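Local coordinates for protein putative short-chain dehydrogenase/reductase (Corynebacterium glutamicum, PDB 3E9N) that is a putative oxidoreductase of the short-chain dehydrogenase/reductase family, possibly an acetoacetyl-CoA reductase, whose function has not been established, at residues Cys127-Asn132 / Arg211-Ala216; Ala8-Ala13 / Lys23-Asp28. All blocks are in the same frame, centred on the assembly; numbering follows the deposited sequence.

Overall arrangement
Contacts 1 and 2 dock two helices onto one seven-stranded parallel sheet of Rossmann type, and their centres lie about 11 Å apart. Contact 2 comes first along the chain, between strand 7-11 and helix 16-25 of the opening beta-alpha-beta unit. Contact 1 follows, pairing strand 127-131 with the late helix 203-214; strand 78-81 runs between the two strands in the sheet. The contacts also meet each other: Ile214 CD1 packs against Leu25 CD2 at 3.5 Å, and salt bridges join segments 211-216 and 23-28 as well. The first and last helices of the chain are thereby linked directly, through both apolar and charged contacts.

Contact 1: Cys127-Asn132 / Arg211-Ala216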
# COMPACT_ATOMS: atom_id res chain seq x y z
N CYS A 127 12.54 -8.26 20.47
CA CYS A 127 11.79 -7.38 19.59
C CYS A 127 12.76 -6.49 18.85
O CYS A 127 13.63 -5.89 19.49
CB CYS A 127 10.93 -6.44 20.42
SG CYS A 127 9.68 -7.26 21.28
N VAL A 128 12.59 -6.40 17.53
CA VAL A 128 13.39 -5.53 16.69
C VAL A 128 12.46 -4.42 16.18
O VAL A 128 11.45 -4.67 15.55
CB VAL A 128 14.06 -6.30 15.47
CG1 VAL A 128 14.89 -5.32 14.59
CG2 VAL A 128 14.95 -7.39 15.96
N ILE A 129 12.80 -3.18 16.49
CA ILE A 129 11.97 -2.10 16.08
C ILE A 129 12.73 -1.18 15.16
O ILE A 129 13.83 -0.74 15.51
CB ILE A 129 11.44 -1.32 17.28
CG1 ILE A 129 10.53 -2.24 18.11
CG2 ILE A 129 10.67 -0.09 16.78
CD1 ILE A 129 10.52 -1.94 19.57
N TYR A 130 12.18 -0.90 13.98
CA TYR A 130 12.78 0.06 13.02
C TYR A 130 12.06 1.39 13.11
O TYR A 130 10.82 1.40 13.20
CB TYR A 130 12.69 -0.48 11.60
CG TYR A 130 13.32 -1.85 11.38
CD1 TYR A 130 14.65 -1.98 11.10
CD2 TYR A 130 12.54 -3.03 11.42
CE1 TYR A 130 15.21 -3.25 10.87
CE2 TYR A 130 13.08 -4.29 11.20
CZ TYR A 130 14.40 -4.39 10.92
OH TYR A 130 14.97 -5.64 10.74
N ILE A 131 12.81 2.51 13.14
CA ILE A 131 12.20 3.82 13.05
C ILE A 131 12.36 4.25 11.64
O ILE A 131 13.49 4.48 11.20
CB ILE A 131 12.90 4.87 13.88
CG1 ILE A 131 13.12 4.37 15.30
CG2 ILE A 131 12.05 6.15 13.95
CD1 ILE A 131 11.92 4.38 16.09
N ASN A 132 11.25 4.35 10.93
CA ASN A 132 11.23 4.66 9.48
C ASN A 132 10.85 6.12 9.15
O ASN A 132 11.69 7.03 9.32
CB ASN A 132 10.26 3.70 8.74
CG ASN A 132 10.58 3.55 7.27
OD1 ASN A 132 11.42 4.28 6.72
ND2 ASN A 132 9.92 2.58 6.62
N ARG A 211 7.72 1.69 23.69
CA ARG A 211 7.26 1.07 24.93
C ARG A 211 5.94 0.31 24.68
O ARG A 211 5.76 -0.81 25.14
CB ARG A 211 7.09 2.17 26.01
CG ARG A 211 6.43 1.68 27.35
CD ARG A 211 7.16 0.43 27.98
NE ARG A 211 8.54 0.75 28.30
CZ ARG A 211 9.38 -0.09 28.90
NH1 ARG A 211 10.62 0.27 29.16
NH2 ARG A 211 9.00 -1.31 29.23
N PHE A 212 5.01 0.92 23.96
CA PHE A 212 3.79 0.22 23.64
C PHE A 212 4.08 -1.08 22.86
O PHE A 212 3.38 -2.08 23.03
CB PHE A 212 2.87 1.12 22.82
CG PHE A 212 1.67 0.41 22.25
CD1 PHE A 212 0.66 -0.03 23.10
CD2 PHE A 212 1.55 0.23 20.89
CE1 PHE A 212 -0.44 -0.68 22.59
CE2 PHE A 212 0.42 -0.39 20.37
CZ PHE A 212 -0.56 -0.85 21.20
N VAL A 213 5.10 -1.07 22.01
CA VAL A 213 5.28 -2.22 21.13
C VAL A 213 5.83 -3.42 21.90
O VAL A 213 5.36 -4.58 21.75
CB VAL A 213 6.21 -1.88 19.92
CG1 VAL A 213 6.90 -3.15 19.37
CG2 VAL A 213 5.42 -1.11 18.81
N ILE A 214 6.81 -3.17 22.75
CA ILE A 214 7.51 -4.26 23.43
C ILE A 214 6.69 -4.78 24.60
O ILE A 214 6.82 -5.94 24.98
CB ILE A 214 8.93 -3.84 23.92
CG1 ILE A 214 8.89 -2.87 25.11
CG2 ILE A 214 9.71 -3.22 22.79
CD1 ILE A 214 10.32 -2.27 25.41
N ASP A 215 5.82 -3.93 25.15
CA ASP A 215 4.93 -4.32 26.23
C ASP A 215 3.75 -5.14 25.76
O ASP A 215 3.04 -5.67 26.59
CB ASP A 215 4.39 -3.10 26.98
CG ASP A 215 5.35 -2.57 28.08
OD1 ASP A 215 6.45 -3.14 28.37
OD2 ASP A 215 4.94 -1.54 28.69
N ALA A 216 3.51 -5.25 24.47
CA ALA A 216 2.32 -6.03 24.01
C ALA A 216 2.35 -7.48 24.41
O ALA A 216 3.41 -8.09 24.43
CB ALA A 216 2.13 -5.96 22.51
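Ile129 reaches from the strand to the helix with its terminal methyl, CD1, which meets two side chains there. CD1 comes within 3.6 Å of Ile214 CG2 and within 3.8 Å of Val213 CG1, while Ile129 CG1 also lies alongside the same valine methyl. Ile129 runs past Val213, the two pointing opposite ways, and lies nearly perpendicular to Ile214. Ile214 CG2 serves a second partner too, the CB of Cys127 at 4.2 Å, and so bridges two residues that are both directed at the helix from the same face of strand 127-131. All four residues are buried, and no hydrogen bond crosses the contact. This is helix-on-sheet packing in the Rossmann-type fold of the short-chain dehydrogenases: helix 203-214, which precedes strand 220-229 in the chain, lies over the parallel sheet. Ile222 and Val225 of that strand touch Val213, while Val174 of strand 170-176, next to strand 127-131, packs on Ile129. Farther out, the torsions of Ile214 divide its work. A chi1 of 72° turns CG2 to the strand, and the extended chi2 (-170°) carries CD1 over one face of the Arg211 guanidinium. Ile214 CD1 sits over the middle of that group, 4.1 Å from its plane. The guanidinium is held by Asp215, whose OD1 accepts from Arg211 NH2 at 3.3 Å, near the guanidinium plane, and by salt bridges to Asp24 and Asp28. On the helix surface, Phe212 stacks on Phe212 of a second subunit.

Contact 2: Ala8-Ala13 / Lys23-Asp28; sequences AVVTGA and KDLSRD
Leu25 brings a single methyl, CD1, to strand 7-11, where it meets Val10 CG2 at 3.7 Å and Ala8 CB at 3.8 Å. The strand and helix 16-25 open the first beta-alpha-beta unit of the Rossmann-type fold, which strand 30-35 completes, and Leu25 faces the sheet near the C-terminal part of the helix. Ala8 and Val10, two residues apart on the strand, both direct their CB atoms at the helix. Val10 and Leu25 meet end on; with the valine's chi1 at 175°, CG2 is the branch that faces the leucine. The packing is wholly apolar and buried, no hydrogen bond crosses between the segments, and the apolar cluster extends beyond them: Val31 of strand 30-35 touches both Ala8 and Leu25, Thr78 of strand 78-81 also meets Leu25, and helix 203-214 packs on the leucine as well. Away from the sheet the character changes. Lys23 on the helix and Arg27 just beyond it are exposed, and the lysine ammonium pairs with Glu20 of the same helix. As the chain leaves the helix, Asp28 N donates to Leu25 O at 3.2 Å, an oxygen that also accepts from His29 ND1. Ser26 OG, in turn, donates to Lys23 O, three residues earlier, over 2.9 Å, approaching from above the carbonyl plane, 39° out of it.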
# COMPACT_ATOMS: atom_id res chain seq x y z
N ALA A 8 18.74 -4.36 26.14
CA ALA A 8 18.33 -3.50 25.06
C ALA A 8 19.55 -2.96 24.34
O ALA A 8 20.57 -2.63 24.97
CB ALA A 8 17.53 -2.30 25.63
N VAL A 9 19.44 -2.86 23.01
CA VAL A 9 20.45 -2.15 22.19
C VAL A 9 19.75 -1.07 21.36
O VAL A 9 18.77 -1.34 20.67
CB VAL A 9 21.15 -3.12 21.21
CG1 VAL A 9 22.10 -2.36 20.26
CG2 VAL A 9 21.86 -4.20 21.94
N VAL A 10 20.26 0.15 21.42
CA VAL A 10 19.64 1.28 20.76
C VAL A 10 20.70 2.05 19.99
O VAL A 10 21.64 2.57 20.62
CB VAL A 10 19.02 2.25 21.80
CG1 VAL A 10 18.48 3.49 21.11
CG2 VAL A 10 17.97 1.56 22.67
N THR A 11 20.53 2.13 18.66
CA THR A 11 21.37 2.96 17.80
C THR A 11 20.80 4.37 17.67
O THR A 11 19.64 4.64 17.97
CB THR A 11 21.60 2.34 16.38
OG1 THR A 11 20.36 2.26 15.65
CG2 THR A 11 22.24 0.95 16.47
N GLY A 12 21.65 5.31 17.26
CA GLY A 12 21.23 6.71 17.17
C GLY A 12 20.89 7.21 18.56
O GLY A 12 20.03 8.09 18.73
N ALA A 13 21.57 6.66 19.57
CA ALA A 13 21.21 6.92 20.96
C ALA A 13 21.41 8.36 21.41
O ALA A 13 20.90 8.74 22.49
CB ALA A 13 21.97 5.97 21.89
N LYS A 23 16.20 6.56 27.88
CA LYS A 23 15.66 6.84 29.22
C LYS A 23 14.48 5.92 29.50
O LYS A 23 14.33 5.43 30.61
CB LYS A 23 15.28 8.32 29.43
CG LYS A 23 16.27 9.33 28.88
CD LYS A 23 16.25 10.76 29.52
CE LYS A 23 14.84 11.37 29.46
NZ LYS A 23 14.83 12.82 29.05
N ASP A 24 13.64 5.64 28.50
CA ASP A 24 12.44 4.81 28.77
C ASP A 24 12.81 3.37 29.07
O ASP A 24 12.32 2.80 30.04
CB ASP A 24 11.43 4.84 27.61
CG ASP A 24 10.22 3.96 27.88
OD1 ASP A 24 9.31 4.46 28.53
OD2 ASP A 24 10.13 2.79 27.45
N LEU A 25 13.64 2.78 28.22
CA LEU A 25 14.02 1.37 28.34
C LEU A 25 14.88 1.06 29.55
O LEU A 25 15.00 -0.11 29.93
CB LEU A 25 14.84 0.95 27.10
CG LEU A 25 14.13 0.94 25.74
CD1 LEU A 25 15.08 0.39 24.62
CD2 LEU A 25 12.87 0.11 25.86
N SER A 26 15.54 2.09 30.08
CA SER A 26 16.45 1.94 31.21
C SER A 26 15.63 1.64 32.46
O SER A 26 16.19 1.26 33.47
CB SER A 26 17.35 3.18 31.42
OG SER A 26 16.63 4.31 31.91
N ARG A 27 14.31 1.82 32.40
CA ARG A 27 13.48 1.43 33.51
C ARG A 27 13.61 -0.08 33.76
O ARG A 27 13.63 -0.53 34.91
CB ARG A 27 12.00 1.85 33.30
CG ARG A 27 11.80 3.41 33.14
CD ARG A 27 10.61 3.83 32.18
NE ARG A 27 9.38 3.08 32.46
CZ ARG A 27 8.31 3.02 31.67
NH1 ARG A 27 8.27 3.67 30.52
NH2 ARG A 27 7.26 2.29 32.04
N ASP A 28 13.70 -0.89 32.71
CA ASP A 28 13.63 -2.31 32.95
C ASP A 28 14.62 -3.09 32.09
O ASP A 28 14.45 -4.29 31.95
CB ASP A 28 12.20 -2.84 32.71
CG ASP A 28 11.67 -2.49 31.31
OD1 ASP A 28 10.64 -3.06 30.88
OD2 ASP A 28 12.32 -1.64 30.62